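Local coordinates for fatty acid-binding protein TM_1468 (Thermotoga maritima, PDB 1VPV) that binds long-chain fatty acids such as palmitate and may take part in lipid transport or fatty acid metabolism, at residues A[17-22]-A[139-144]; A[25-30]-A[273-278]; A[132-137]-A[245-250]; A[171-176]-A[229-234]. All blocks are in the same frame, centred on the assembly; numbering follows the deposited sequence.

Contact 1. Residues A[17-22]-A[139-144]; sequences ILVDST and LPARVA
Ile17 and Ala141 carry this contact, in which the gap between strand and helix is filled by one branched side chain and one methyl group. The two branches of Ile17 meet different atoms. CG2 stands anti to the backbone N and meets Ala141 CB at 4.1 Å, methyl against methyl. CG1 lies beside the backbone N (chi1 -67°), and the extended second torsion (chi2 169°) carries CD1 onward along the helix flank. There CD1 comes to 3.6 Å from Ala141 O, a van der Waals contact with a backbone carbonyl, and to 4.4 Å from Ala144 CB. Ile17 is thus set against two alanines three residues apart, whose methyl groups both point toward the strand. Val19, two residues further along and also pointing toward the helix, adds a looser touch of CG1 on Ala141 CB at 4.4 Å. Ile17 CA and Ala141 CA are 7.2 Å apart, consistent with small residues on the facing side of the helix, and the short axes run antiparallel at 178° with a closest approach of 9.8 Å. Apart from the touch on that carbonyl the packing is apolar, and the residues that meet are buried. Strand 15-20 runs parallel to and between strands 35-43 and 97-102, and helix 138-149 lies against this sheet, with Ala141 also touching Ile35 and Ala144 touching Leu99; helix 154-166 meets the same helix through Ala144 on Val157.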
loop_
_atom_site.group_PDB
_atom_site.type_symbol
_atom_site.label_atom_id
_atom_site.label_comp_id
_atom_site.label_asym_id
_atom_site.label_seq_id
_atom_site.Cartn_x
_atom_site.Cartn_y
_atom_site.Cartn_z
ATOM N N ILE A 17 6.985 13.961 -3.686
ATOM C CA ILE A 17 6.331 12.995 -2.827
ATOM C C ILE A 17 7.038 11.659 -3.046
ATOM O O ILE A 17 7.226 11.217 -4.171
ATOM C CB ILE A 17 4.837 12.872 -3.136
ATOM C CG1 ILE A 17 4.124 14.167 -2.773
ATOM C CG2 ILE A 17 4.214 11.691 -2.380
ATOM C CD1 ILE A 17 2.663 14.262 -3.272
ATOM N N LEU A 18 7.447 11.031 -1.957
ATOM C CA LEU A 18 8.068 9.724 -2.025
ATOM C C LEU A 18 7.218 8.720 -1.247
ATOM O O LEU A 18 6.837 8.977 -0.102
ATOM C CB LEU A 18 9.463 9.802 -1.418
ATOM C CG LEU A 18 10.252 8.504 -1.400
ATOM C CD1 LEU A 18 10.649 8.107 -2.791
ATOM C CD2 LEU A 18 11.480 8.718 -0.520
ATOM N N VAL A 19 6.888 7.594 -1.862
ATOM C CA VAL A 19 6.352 6.444 -1.081
ATOM C C VAL A 19 7.390 5.327 -1.199
ATOM O O VAL A 19 8.303 5.398 -2.012
ATOM C CB VAL A 19 4.969 5.963 -1.571
ATOM C CG1 VAL A 19 3.928 7.125 -1.531
ATOM C CG2 VAL A 19 5.056 5.373 -2.993
ATOM N N ASP A 20 7.257 4.311 -0.368
ATOM C CA ASP A 20 8.083 3.138 -0.458
ATOM C C ASP A 20 7.413 2.094 -1.349
ATOM O O ASP A 20 6.233 2.229 -1.684
ATOM C CB ASP A 20 8.397 2.616 0.933
ATOM C CG ASP A 20 7.181 2.064 1.646
ATOM O OD1 ASP A 20 6.627 1.014 1.196
ATOM O OD2 ASP A 20 6.816 2.674 2.679
ATOM N N SER A 21 8.176 1.072 -1.761
ATOM C CA SER A 21 7.677 0.101 -2.740
ATOM C C SER A 21 6.454 -0.696 -2.249
ATOM O O SER A 21 5.674 -1.202 -3.052
ATOM C CB SER A 21 8.770 -0.872 -3.129
ATOM O OG SER A 21 9.214 -1.556 -1.987
ATOM N N THR A 22 6.298 -0.792 -0.932
ATOM C CA THR A 22 5.123 -1.430 -0.340
ATOM C C THR A 22 3.818 -0.631 -0.506
ATOM O O THR A 22 2.788 -1.123 -0.139
ATOM C CB THR A 22 5.304 -1.706 1.178
ATOM O OG1 THR A 22 5.150 -0.502 1.915
ATOM C CG2 THR A 22 6.659 -2.259 1.448
ATOM N N LEU A 139 -3.411 6.680 -1.774
ATOM C CA LEU A 139 -4.636 7.474 -1.671
ATOM C C LEU A 139 -4.312 8.794 -0.981
ATOM O O LEU A 139 -4.511 9.842 -1.574
ATOM C CB LEU A 139 -5.796 6.697 -0.985
ATOM C CG LEU A 139 -6.305 5.465 -1.739
ATOM C CD1 LEU A 139 -7.216 4.620 -0.913
ATOM C CD2 LEU A 139 -6.982 5.864 -3.027
ATOM N N PRO A 140 -3.745 8.753 0.235
ATOM C CA PRO A 140 -3.263 10.017 0.845
ATOM C C PRO A 140 -2.172 10.784 0.076
ATOM O O PRO A 140 -2.044 11.993 0.262
ATOM C CB PRO A 140 -2.760 9.585 2.227
ATOM C CG PRO A 140 -2.614 8.117 2.173
ATOM C CD PRO A 140 -3.579 7.613 1.143
ATOM N N ALA A 141 -1.414 10.113 -0.780
ATOM C CA ALA A 141 -0.422 10.801 -1.620
ATOM C C ALA A 141 -1.055 11.617 -2.710
ATOM O O ALA A 141 -0.623 12.748 -2.978
ATOM C CB ALA A 141 0.532 9.819 -2.241
ATOM N N ARG A 142 -2.022 11.024 -3.401
ATOM C CA ARG A 142 -2.812 11.753 -4.388
ATOM C C ARG A 142 -3.429 12.986 -3.763
ATOM O O ARG A 142 -3.349 14.081 -4.329
ATOM C CB ARG A 142 -3.910 10.907 -4.969
ATOM C CG ARG A 142 -4.815 11.681 -5.938
ATOM C CD ARG A 142 -5.636 10.769 -6.814
ATOM N NE ARG A 142 -6.471 9.896 -5.985
ATOM C CZ ARG A 142 -7.287 8.958 -6.467
ATOM N NH1 ARG A 142 -7.425 8.781 -7.773
ATOM N NH2 ARG A 142 -7.991 8.206 -5.632
ATOM N N VAL A 143 -4.040 12.795 -2.606
ATOM C CA VAL A 143 -4.756 13.874 -1.933
ATOM C C VAL A 143 -3.790 14.974 -1.560
ATOM O O VAL A 143 -4.100 16.121 -1.727
ATOM C CB VAL A 143 -5.498 13.368 -0.662
ATOM C CG1 VAL A 143 -6.014 14.517 0.139
ATOM C CG2 VAL A 143 -6.674 12.432 -1.059
ATOM N N ALA A 144 -2.610 14.615 -1.062
ATOM C CA ALA A 144 -1.597 15.605 -0.770
ATOM C C ALA A 144 -1.227 16.384 -2.012
ATOM O O ALA A 144 -0.983 17.603 -1.948
ATOM C CB ALA A 144 -0.370 14.956 -0.211
#

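Contact 2. Residues A[25-30]-A[273-278]; sequences VPFSWM and ISPMGK
Phe27 meets Pro275 in the main apolar touch between 25-30 and 273-278. Its ring atom CE2 lies 3.6 Å from Pro275 CG and 3.9 Å from Pro275 CD, the two rings meeting at a slant. With CG anti to the carbonyl carbon (chi1 -61°), the phenyl group reaches across to the proline. A second apolar touch joins Pro26 CG to Ser274 CB at 4.1 Å, while the same Pro26 CG sits over the centre of one face of the Trp29 ring, 3.8 Å above its plane.

The polar links are indirect or lie just outside the two segments. One water accepts from Phe27 N at 3.3 Å and donates to Ile273 O at 2.9 Å, bridging the two backbones. Ser274 OG stands 3.6 Å from Pro26 N, a packing distance; its hydrogen-bond partner is the backbone O of Asp24. Arg54 NH2 bonds to the carbonyls of both Val25 and Pro275, giving a further tie between the segments.

At the far end Gly277 occupies the N-cap position of helix 278-284. The contact joins the segment that follows strand 15-20 of one sheet to the end of strand 267-275, outermost within the chain in the other sheet of this DegV-like fold.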
loop_
_atom_site.group_PDB
_atom_site.type_symbol
_atom_site.label_atom_id
_atom_site.label_comp_id
_atom_site.label_asym_id
_atom_site.label_seq_id
_atom_site.Cartn_x
_atom_site.Cartn_y
_atom_site.Cartn_z
ATOM N N VAL A 25 2.136 1.643 -5.706
ATOM C CA VAL A 25 1.596 2.825 -6.366
ATOM C C VAL A 25 1.282 2.545 -7.837
ATOM O O VAL A 25 2.105 1.924 -8.543
ATOM C CB VAL A 25 2.568 4.064 -6.230
ATOM C CG1 VAL A 25 3.863 3.855 -7.016
ATOM C CG2 VAL A 25 1.867 5.365 -6.655
ATOM N N PRO A 26 0.095 2.981 -8.318
ATOM C CA PRO A 26 -0.243 2.696 -9.735
ATOM C C PRO A 26 0.800 3.274 -10.661
ATOM O O PRO A 26 1.310 4.364 -10.392
ATOM C CB PRO A 26 -1.599 3.364 -9.916
ATOM C CG PRO A 26 -2.175 3.423 -8.482
ATOM C CD PRO A 26 -0.980 3.712 -7.633
ATOM N N PHE A 27 1.160 2.567 -11.724
ATOM C CA PHE A 27 2.321 3.018 -12.513
ATOM C C PHE A 27 2.135 4.445 -13.000
ATOM O O PHE A 27 3.076 5.231 -12.935
ATOM C CB PHE A 27 2.656 2.039 -13.666
ATOM C CG PHE A 27 3.015 0.666 -13.170
ATOM C CD1 PHE A 27 4.144 0.482 -12.376
ATOM C CD2 PHE A 27 2.185 -0.420 -13.404
ATOM C CE1 PHE A 27 4.453 -0.776 -11.845
ATOM C CE2 PHE A 27 2.498 -1.694 -12.895
ATOM C CZ PHE A 27 3.631 -1.860 -12.113
ATOM N N SER A 28 0.928 4.785 -13.467
ATOM C CA SER A 28 0.707 6.057 -14.155
ATOM C C SER A 28 0.732 7.244 -13.212
ATOM O O SER A 28 0.962 8.370 -13.634
ATOM C CB SER A 28 -0.612 6.038 -14.932
ATOM O OG SER A 28 -1.679 5.565 -14.130
ATOM N N TRP A 29 0.493 7.008 -11.931
ATOM C CA TRP A 29 0.442 8.083 -10.964
ATOM C C TRP A 29 1.804 8.607 -10.656
ATOM O O TRP A 29 1.926 9.683 -10.067
ATOM C CB TRP A 29 -0.161 7.617 -9.671
ATOM C CG TRP A 29 -1.624 7.361 -9.735
ATOM C CD1 TRP A 29 -2.383 7.159 -10.845
ATOM C CD2 TRP A 29 -2.492 7.245 -8.620
ATOM N NE1 TRP A 29 -3.682 6.942 -10.495
ATOM C CE2 TRP A 29 -3.782 6.988 -9.130
ATOM C CE3 TRP A 29 -2.304 7.350 -7.227
ATOM C CZ2 TRP A 29 -4.887 6.830 -8.308
ATOM C CZ3 TRP A 29 -3.387 7.200 -6.400
ATOM C CH2 TRP A 29 -4.680 6.931 -6.942
HETATM N N MSE A 30 2.841 7.871 -11.021
HETATM C CA MSE A 30 4.188 8.312 -10.647
HETATM C C MSE A 30 4.529 9.627 -11.329
HETATM O O MSE A 30 4.913 10.597 -10.666
HETATM C CB MSE A 30 5.212 7.247 -10.971
HETATM C CG MSE A 30 5.014 6.035 -10.123
HETATM SE SE MSE A 30 6.509 4.782 -10.164
HETATM C CE MSE A 30 6.216 4.103 -11.961
ATOM N N ILE A 273 -6.521 -0.058 -10.999
ATOM C CA ILE A 273 -5.979 -1.314 -10.530
ATOM C C ILE A 273 -4.456 -1.194 -10.450
ATOM O O ILE A 273 -3.831 -0.656 -11.354
ATOM C CB ILE A 273 -6.404 -2.476 -11.473
ATOM C CG1 ILE A 273 -7.895 -2.781 -11.256
ATOM C CG2 ILE A 273 -5.591 -3.744 -11.206
ATOM C CD1 ILE A 273 -8.492 -3.676 -12.316
ATOM N N SER A 274 -3.873 -1.706 -9.373
ATOM C CA SER A 274 -2.424 -1.734 -9.194
ATOM C C SER A 274 -1.909 -3.101 -8.728
ATOM O O SER A 274 -2.312 -3.611 -7.669
ATOM C CB SER A 274 -2.016 -0.695 -8.158
ATOM O OG SER A 274 -0.617 -0.573 -8.081
ATOM N N PRO A 275 -0.993 -3.688 -9.489
ATOM C CA PRO A 275 -0.439 -4.954 -9.036
ATOM C C PRO A 275 0.407 -4.782 -7.763
ATOM O O PRO A 275 1.109 -3.801 -7.617
ATOM C CB PRO A 275 0.438 -5.392 -10.202
ATOM C CG PRO A 275 0.747 -4.171 -10.927
ATOM C CD PRO A 275 -0.412 -3.249 -10.760
HETATM N N MSE A 276 0.330 -5.726 -6.850
HETATM C CA MSE A 276 1.141 -5.640 -5.637
HETATM C C MSE A 276 2.598 -5.972 -5.966
HETATM O O MSE A 276 2.895 -6.919 -6.737
HETATM C CB MSE A 276 0.608 -6.587 -4.561
HETATM C CG MSE A 276 -0.727 -6.210 -4.031
HETATM SE SE MSE A 276 -1.786 -7.707 -3.218
HETATM C CE MSE A 276 -2.319 -6.798 -1.484
ATOM N N GLY A 277 3.499 -5.179 -5.391
ATOM C CA GLY A 277 4.942 -5.330 -5.643
ATOM C C GLY A 277 5.548 -6.589 -5.029
ATOM O O GLY A 277 4.843 -7.456 -4.514
ATOM N N LYS A 278 6.871 -6.673 -5.085
ATOM C CA LYS A 278 7.596 -7.871 -4.626
ATOM C C LYS A 278 7.475 -8.086 -3.109
ATOM O O LYS A 278 7.258 -9.195 -2.638
ATOM C CB LYS A 278 9.092 -7.818 -5.031
ATOM C CG LYS A 278 9.368 -7.431 -6.477
ATOM C CD LYS A 278 10.839 -7.694 -6.821
ATOM C CE LYS A 278 11.189 -7.288 -8.250
ATOM N NZ LYS A 278 12.665 -7.306 -8.405
HETATM O O HOH W 1 -1.345 0.491 -12.204
#

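Contact 3. Residues A[132-137]-A[245-250]; sequences LASGAI and IGVHAD. With PLM (palmitic acid), chain D.
Val247 reaches from its strand into the angle between Gly135 and the palmitate tail. Its CB is 4.1 Å from Ser134 OG. From there the branches part: CG1, anti to the carbonyl carbon (chi1 -62°), packs on Gly135 CA at 3.6 Å and also lies 3.8 Å from Ser134 OG, whereas CG2 meets PLM CE at 3.8 Å. Gly135 suits this position because a CB there would clash with Val247 CG1. Cutting the valine back to an alanine would probably open a gap between Gly135 and the fatty acid tail, taking one methyl from each.

Ser134 CB lies 3.6 Å from PLM CD, while its OG is hydrogen-bonded to Asp24. Ile245, two residues before Val247 on the strand, touches the same turn, its CD1 3.4 Å from Gly135 O.

The 132-137 turn lies between strand 125-129 and helix 138-149. Strand 241-248, which supplies Ile245 and Val247, lies between strands 289-295 and 267-275 in the mixed sheet that also holds strand 170-176.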
loop_
_atom_site.group_PDB
_atom_site.type_symbol
_atom_site.label_atom_id
_atom_site.label_comp_id
_atom_site.label_asym_id
_atom_site.label_seq_id
_atom_site.Cartn_x
_atom_site.Cartn_y
_atom_site.Cartn_z
ATOM N N LEU A 132 -0.622 2.376 7.244
ATOM C CA LEU A 132 -1.230 1.535 6.248
ATOM C C LEU A 132 -0.168 0.786 5.494
ATOM O O LEU A 132 0.980 0.670 5.955
ATOM C CB LEU A 132 -2.115 2.359 5.326
ATOM C CG LEU A 132 -3.274 3.064 6.059
ATOM C CD1 LEU A 132 -3.793 4.165 5.186
ATOM C CD2 LEU A 132 -4.369 2.100 6.465
ATOM N N ALA A 133 -0.588 0.188 4.387
ATOM C CA ALA A 133 0.311 -0.508 3.500
ATOM C C ALA A 133 -0.403 -0.735 2.172
ATOM O O ALA A 133 -1.636 -0.623 2.118
ATOM C CB ALA A 133 0.739 -1.791 4.104
ATOM N N SER A 134 0.399 -0.998 1.130
ATOM C CA SER A 134 -0.048 -1.382 -0.199
ATOM C C SER A 134 -0.934 -0.306 -0.760
ATOM O O SER A 134 -0.655 0.869 -0.517
ATOM C CB SER A 134 -0.735 -2.737 -0.182
ATOM O OG SER A 134 -1.215 -3.087 -1.474
ATOM N N GLY A 135 -1.983 -0.689 -1.517
ATOM C CA GLY A 135 -2.777 0.281 -2.329
ATOM C C GLY A 135 -3.506 1.365 -1.530
ATOM O O GLY A 135 -4.085 2.304 -2.099
ATOM N N ALA A 136 -3.529 1.262 -0.212
ATOM C CA ALA A 136 -4.125 2.331 0.556
ATOM C C ALA A 136 -3.191 3.540 0.659
ATOM O O ALA A 136 -3.667 4.643 0.792
ATOM C CB ALA A 136 -4.528 1.853 1.908
ATOM N N ILE A 137 -1.876 3.339 0.589
ATOM C CA ILE A 137 -0.913 4.427 0.823
ATOM C C ILE A 137 -0.933 5.526 -0.236
ATOM O O ILE A 137 -0.778 6.707 0.104
ATOM C CB ILE A 137 0.533 3.900 0.982
ATOM C CG1 ILE A 137 0.717 3.308 2.373
ATOM C CG2 ILE A 137 1.603 5.041 0.760
ATOM C CD1 ILE A 137 1.862 2.335 2.455
ATOM N N ILE A 245 -8.258 2.024 -5.106
ATOM C CA ILE A 245 -7.241 1.293 -5.834
ATOM C C ILE A 245 -7.484 -0.181 -5.565
ATOM O O ILE A 245 -7.375 -0.615 -4.451
ATOM C CB ILE A 245 -5.828 1.688 -5.373
ATOM C CG1 ILE A 245 -5.623 3.191 -5.581
ATOM C CG2 ILE A 245 -4.737 0.906 -6.142
ATOM C CD1 ILE A 245 -4.216 3.670 -5.174
ATOM N N GLY A 246 -7.855 -0.941 -6.589
ATOM C CA GLY A 246 -7.893 -2.391 -6.496
ATOM C C GLY A 246 -6.483 -2.947 -6.590
ATOM O O GLY A 246 -5.705 -2.565 -7.499
ATOM N N VAL A 247 -6.122 -3.817 -5.640
ATOM C CA VAL A 247 -4.795 -4.438 -5.659
ATOM C C VAL A 247 -4.881 -5.930 -5.788
ATOM O O VAL A 247 -5.864 -6.558 -5.396
ATOM C CB VAL A 247 -3.919 -4.095 -4.423
ATOM C CG1 VAL A 247 -3.650 -2.593 -4.365
ATOM C CG2 VAL A 247 -4.583 -4.587 -3.162
ATOM N N HIS A 248 -3.825 -6.498 -6.353
ATOM C CA HIS A 248 -3.771 -7.914 -6.559
ATOM C C HIS A 248 -2.327 -8.370 -6.707
ATOM O O HIS A 248 -1.500 -7.657 -7.243
ATOM C CB HIS A 248 -4.574 -8.261 -7.811
ATOM C CG HIS A 248 -3.903 -7.854 -9.087
ATOM N ND1 HIS A 248 -3.160 -8.734 -9.851
ATOM C CD2 HIS A 248 -3.841 -6.656 -9.719
ATOM C CE1 HIS A 248 -2.679 -8.095 -10.903
ATOM N NE2 HIS A 248 -3.066 -6.829 -10.836
ATOM N N ALA A 249 -2.055 -9.572 -6.230
ATOM C CA ALA A 249 -0.799 -10.252 -6.470
ATOM C C ALA A 249 -1.039 -11.273 -7.560
ATOM O O ALA A 249 -1.393 -12.424 -7.295
ATOM C CB ALA A 249 -0.303 -10.934 -5.179
ATOM N N ASP A 250 -0.869 -10.821 -8.792
ATOM C CA ASP A 250 -1.061 -11.623 -9.996
ATOM C C ASP A 250 -2.390 -12.310 -10.021
ATOM O O ASP A 250 -2.461 -13.522 -10.205
ATOM C CB ASP A 250 0.054 -12.636 -10.092
ATOM C CG ASP A 250 0.205 -13.239 -11.495
ATOM O OD1 ASP A 250 -0.161 -12.616 -12.525
ATOM O OD2 ASP A 250 0.732 -14.361 -11.539
HETATM C C1 PLM D . 10.013 -4.760 5.626
HETATM O O1 PLM D . 10.403 -3.783 6.331
HETATM O O2 PLM D . 10.718 -5.811 5.493
HETATM C C2 PLM D . 8.684 -4.631 4.918
HETATM C C3 PLM D . 7.597 -5.401 5.640
HETATM C C4 PLM D . 6.309 -5.370 4.827
HETATM C C5 PLM D . 5.254 -6.212 5.539
HETATM C C6 PLM D . 3.946 -6.240 4.791
HETATM C C7 PLM D . 2.868 -7.021 5.527
HETATM C C8 PLM D . 1.715 -7.380 4.593
HETATM C C9 PLM D . 0.840 -6.181 4.302
HETATM C CA PLM D . -0.258 -6.503 3.308
HETATM C CB PLM D . -1.209 -5.325 3.159
HETATM C CC PLM D . -2.127 -5.534 1.958
HETATM C CD PLM D . -3.220 -4.450 1.861
HETATM C CE PLM D . -3.992 -4.524 0.556
HETATM C CF PLM D . -5.187 -3.584 0.527
HETATM C CG PLM D . -4.806 -2.157 0.123
#

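Contact 4. Residues A[171-176]-A[229-234]; sequences KAIFYV and IEKLRE. With PLM (palmitic acid), chain D.
Leu232 and Lys231 of helix 220-232 pack on strand 170-176, an alpha/beta layer of the DegV fold in which a helix lies on one side of a mixed sheet and palmitate on the other. In sequence order, Lys231 comes first. Its CG stands 4.1 Å from Ile173 CD1, but bends at chi2 and chi3 turn the rest of the chain off the strand, and it makes a cation-pi contact with Tyr215. Leu232 follows with the larger share: its CB lies 4.0 Å from Ile173 CD1, and the two side chains cross at about a right angle. With CG anti to the backbone N (chi1 171°), Leu232 carries CD1 to 3.6 Å from Lys171 CD, so the aliphatic part of that lysine lies across the leucine while its NZ goes on to a salt bridge with Asp235.

On the other side of the strand, Phe174 turns its ring toward the ligand, with PLM CC 3.7 Å above the centre of one face. A serine at this position would probably strip the tail of that aromatic surface and leave a gap beside its methylenes. Ala172 CB adds a touch on the terminal carbon PLM CG at 3.8 Å. Back on the helix side, Lys231 NZ meets Glu234 OE1 at 2.9 Å in a salt bridge, coming from above the carboxylate plane, 37° out of it.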
loop_
_atom_site.group_PDB
_atom_site.type_symbol
_atom_site.label_atom_id
_atom_site.label_comp_id
_atom_site.label_asym_id
_atom_site.label_seq_id
_atom_site.Cartn_x
_atom_site.Cartn_y
_atom_site.Cartn_z
ATOM N N LYS A 171 -8.605 3.147 4.087
ATOM C CA LYS A 171 -8.730 1.774 4.567
ATOM C C LYS A 171 -7.984 0.817 3.662
ATOM O O LYS A 171 -7.826 1.065 2.460
ATOM C CB LYS A 171 -10.209 1.391 4.594
ATOM C CG LYS A 171 -11.056 2.399 5.352
ATOM C CD LYS A 171 -12.455 1.956 5.406
ATOM C CE LYS A 171 -13.288 2.935 6.184
ATOM N NZ LYS A 171 -12.854 2.929 7.609
ATOM N N ALA A 172 -7.490 -0.260 4.261
ATOM C CA ALA A 172 -6.869 -1.372 3.521
ATOM C C ALA A 172 -7.547 -2.674 3.962
ATOM O O ALA A 172 -7.560 -3.007 5.162
ATOM C CB ALA A 172 -5.395 -1.416 3.792
ATOM N N ILE A 173 -8.156 -3.360 2.995
ATOM C CA ILE A 173 -9.017 -4.535 3.217
ATOM C C ILE A 173 -8.700 -5.564 2.105
ATOM O O ILE A 173 -8.693 -5.226 0.918
ATOM C CB ILE A 173 -10.502 -4.119 3.183
ATOM C CG1 ILE A 173 -10.780 -3.072 4.286
ATOM C CG2 ILE A 173 -11.426 -5.329 3.332
ATOM C CD1 ILE A 173 -12.172 -2.463 4.262
ATOM N N PHE A 174 -8.418 -6.811 2.474
ATOM C CA PHE A 174 -7.934 -7.793 1.476
ATOM C C PHE A 174 -8.145 -9.224 1.943
ATOM O O PHE A 174 -8.438 -9.473 3.129
ATOM C CB PHE A 174 -6.435 -7.547 1.130
ATOM C CG PHE A 174 -5.469 -7.816 2.270
ATOM C CD1 PHE A 174 -5.376 -6.940 3.365
ATOM C CD2 PHE A 174 -4.635 -8.930 2.240
ATOM C CE1 PHE A 174 -4.443 -7.166 4.428
ATOM C CE2 PHE A 174 -3.720 -9.172 3.259
ATOM C CZ PHE A 174 -3.627 -8.286 4.379
ATOM N N TYR A 175 -8.026 -10.159 1.001
ATOM C CA TYR A 175 -8.059 -11.595 1.336
ATOM C C TYR A 175 -6.949 -12.330 0.664
ATOM O O TYR A 175 -6.555 -11.997 -0.465
ATOM C CB TYR A 175 -9.390 -12.250 1.013
ATOM C CG TYR A 175 -9.762 -12.453 -0.468
ATOM C CD1 TYR A 175 -9.155 -13.446 -1.247
ATOM C CD2 TYR A 175 -10.776 -11.715 -1.055
ATOM C CE1 TYR A 175 -9.494 -13.642 -2.556
ATOM C CE2 TYR A 175 -11.145 -11.922 -2.392
ATOM C CZ TYR A 175 -10.512 -12.889 -3.111
ATOM O OH TYR A 175 -10.875 -13.097 -4.398
ATOM N N VAL A 176 -6.441 -13.333 1.378
ATOM C CA VAL A 176 -5.430 -14.241 0.882
ATOM C C VAL A 176 -6.046 -15.634 0.821
ATOM O O VAL A 176 -7.061 -15.898 1.469
ATOM C CB VAL A 176 -4.180 -14.243 1.806
ATOM C CG1 VAL A 176 -3.543 -12.862 1.839
ATOM C CG2 VAL A 176 -4.531 -14.720 3.205
ATOM N N ILE A 229 -16.399 -6.253 1.637
ATOM C CA ILE A 229 -17.324 -5.180 1.470
ATOM C C ILE A 229 -18.152 -5.025 2.739
ATOM O O ILE A 229 -18.450 -3.904 3.118
ATOM C CB ILE A 229 -18.216 -5.388 0.216
ATOM C CG1 ILE A 229 -17.357 -5.233 -1.045
ATOM C CG2 ILE A 229 -19.382 -4.380 0.185
ATOM C CD1 ILE A 229 -18.023 -5.719 -2.307
ATOM N N GLU A 230 -18.499 -6.131 3.393
ATOM C CA GLU A 230 -19.215 -6.036 4.679
ATOM C C GLU A 230 -18.340 -5.389 5.758
ATOM O O GLU A 230 -18.843 -4.631 6.572
ATOM C CB GLU A 230 -19.786 -7.390 5.146
ATOM C CG GLU A 230 -20.835 -7.943 4.200
ATOM C CD GLU A 230 -21.527 -9.210 4.698
ATOM O OE1 GLU A 230 -22.321 -9.121 5.672
ATOM O OE2 GLU A 230 -21.314 -10.292 4.089
ATOM N N LYS A 231 -17.040 -5.646 5.748
ATOM C CA LYS A 231 -16.150 -4.979 6.691
ATOM C C LYS A 231 -16.114 -3.465 6.466
ATOM O O LYS A 231 -16.240 -2.692 7.410
ATOM C CB LYS A 231 -14.739 -5.574 6.636
ATOM C CG LYS A 231 -13.644 -4.729 7.321
ATOM C CD LYS A 231 -13.906 -4.430 8.817
ATOM C CE LYS A 231 -13.602 -5.626 9.707
ATOM N NZ LYS A 231 -14.104 -5.471 11.110
ATOM N N LEU A 232 -15.951 -3.043 5.221
ATOM C CA LEU A 232 -16.035 -1.625 4.877
ATOM C C LEU A 232 -17.348 -1.001 5.351
ATOM O O LEU A 232 -17.383 0.147 5.806
ATOM C CB LEU A 232 -15.908 -1.454 3.370
ATOM C CG LEU A 232 -16.189 -0.061 2.808
ATOM C CD1 LEU A 232 -15.086 0.890 3.229
ATOM C CD2 LEU A 232 -16.297 -0.094 1.301
ATOM N N ARG A 233 -18.437 -1.768 5.244
ATOM C CA ARG A 233 -19.752 -1.283 5.546
ATOM C C ARG A 233 -19.962 -1.083 7.059
ATOM O O ARG A 233 -20.943 -0.485 7.479
ATOM C CB ARG A 233 -20.787 -2.255 4.990
ATOM C CG ARG A 233 -22.172 -1.661 4.862
ATOM C CD ARG A 233 -23.214 -2.700 4.451
ATOM N NE ARG A 233 -22.711 -3.623 3.433
ATOM C CZ ARG A 233 -23.206 -4.843 3.207
ATOM N NH1 ARG A 233 -24.253 -5.298 3.905
ATOM N NH2 ARG A 233 -22.656 -5.615 2.266
ATOM N N GLU A 234 -19.051 -1.582 7.873
ATOM C CA GLU A 234 -19.186 -1.417 9.303
ATOM C C GLU A 234 -19.110 0.034 9.726
ATOM O O GLU A 234 -19.732 0.394 10.715
ATOM C CB GLU A 234 -18.162 -2.252 10.068
ATOM C CG GLU A 234 -18.498 -3.733 10.025
ATOM C CD GLU A 234 -17.478 -4.599 10.753
ATOM O OE1 GLU A 234 -16.565 -4.060 11.430
ATOM O OE2 GLU A 234 -17.599 -5.836 10.649
HETATM C C1 PLM D . 10.013 -4.760 5.626
HETATM O O1 PLM D . 10.403 -3.783 6.331
HETATM O O2 PLM D . 10.718 -5.811 5.493
HETATM C C2 PLM D . 8.684 -4.631 4.918
HETATM C C3 PLM D . 7.597 -5.401 5.640
HETATM C C4 PLM D . 6.309 -5.370 4.827
HETATM C C5 PLM D . 5.254 -6.212 5.539
HETATM C C6 PLM D . 3.946 -6.240 4.791
HETATM C C7 PLM D . 2.868 -7.021 5.527
HETATM C C8 PLM D . 1.715 -7.380 4.593
HETATM C C9 PLM D . 0.840 -6.181 4.302
HETATM C CA PLM D . -0.258 -6.503 3.308
HETATM C CB PLM D . -1.209 -5.325 3.159
HETATM C CC PLM D . -2.127 -5.534 1.958
HETATM C CD PLM D . -3.220 -4.450 1.861
HETATM C CE PLM D . -3.992 -4.524 0.556
HETATM C CF PLM D . -5.187 -3.584 0.527
HETATM C CG PLM D . -4.806 -2.157 0.123
#

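Overall arrangement
Contacts 3 and 4 share the palmitate: the 132-137 turn and strand 241-248 meet its tail, as does strand 170-176, and Ala136 CB lies 3.9 Å from Ala172 CB where the two contacts join. Their centres are about 12 Å apart. Contact 2 lies about 8 Å from contact 3, centre to centre, on neighbouring strands linked by a probable hydrogen bond from Ser274 N to Gly246 O (2.8 Å); its Met276 also touches the ligand. Contact 1 belongs to the other sheet and reaches contact 3 through Val19 on Ile137, with the Val19 side chain about 13 Å from palmitate. The ligand's polar end is hydrogen-bonded to Thr75 and Ser108.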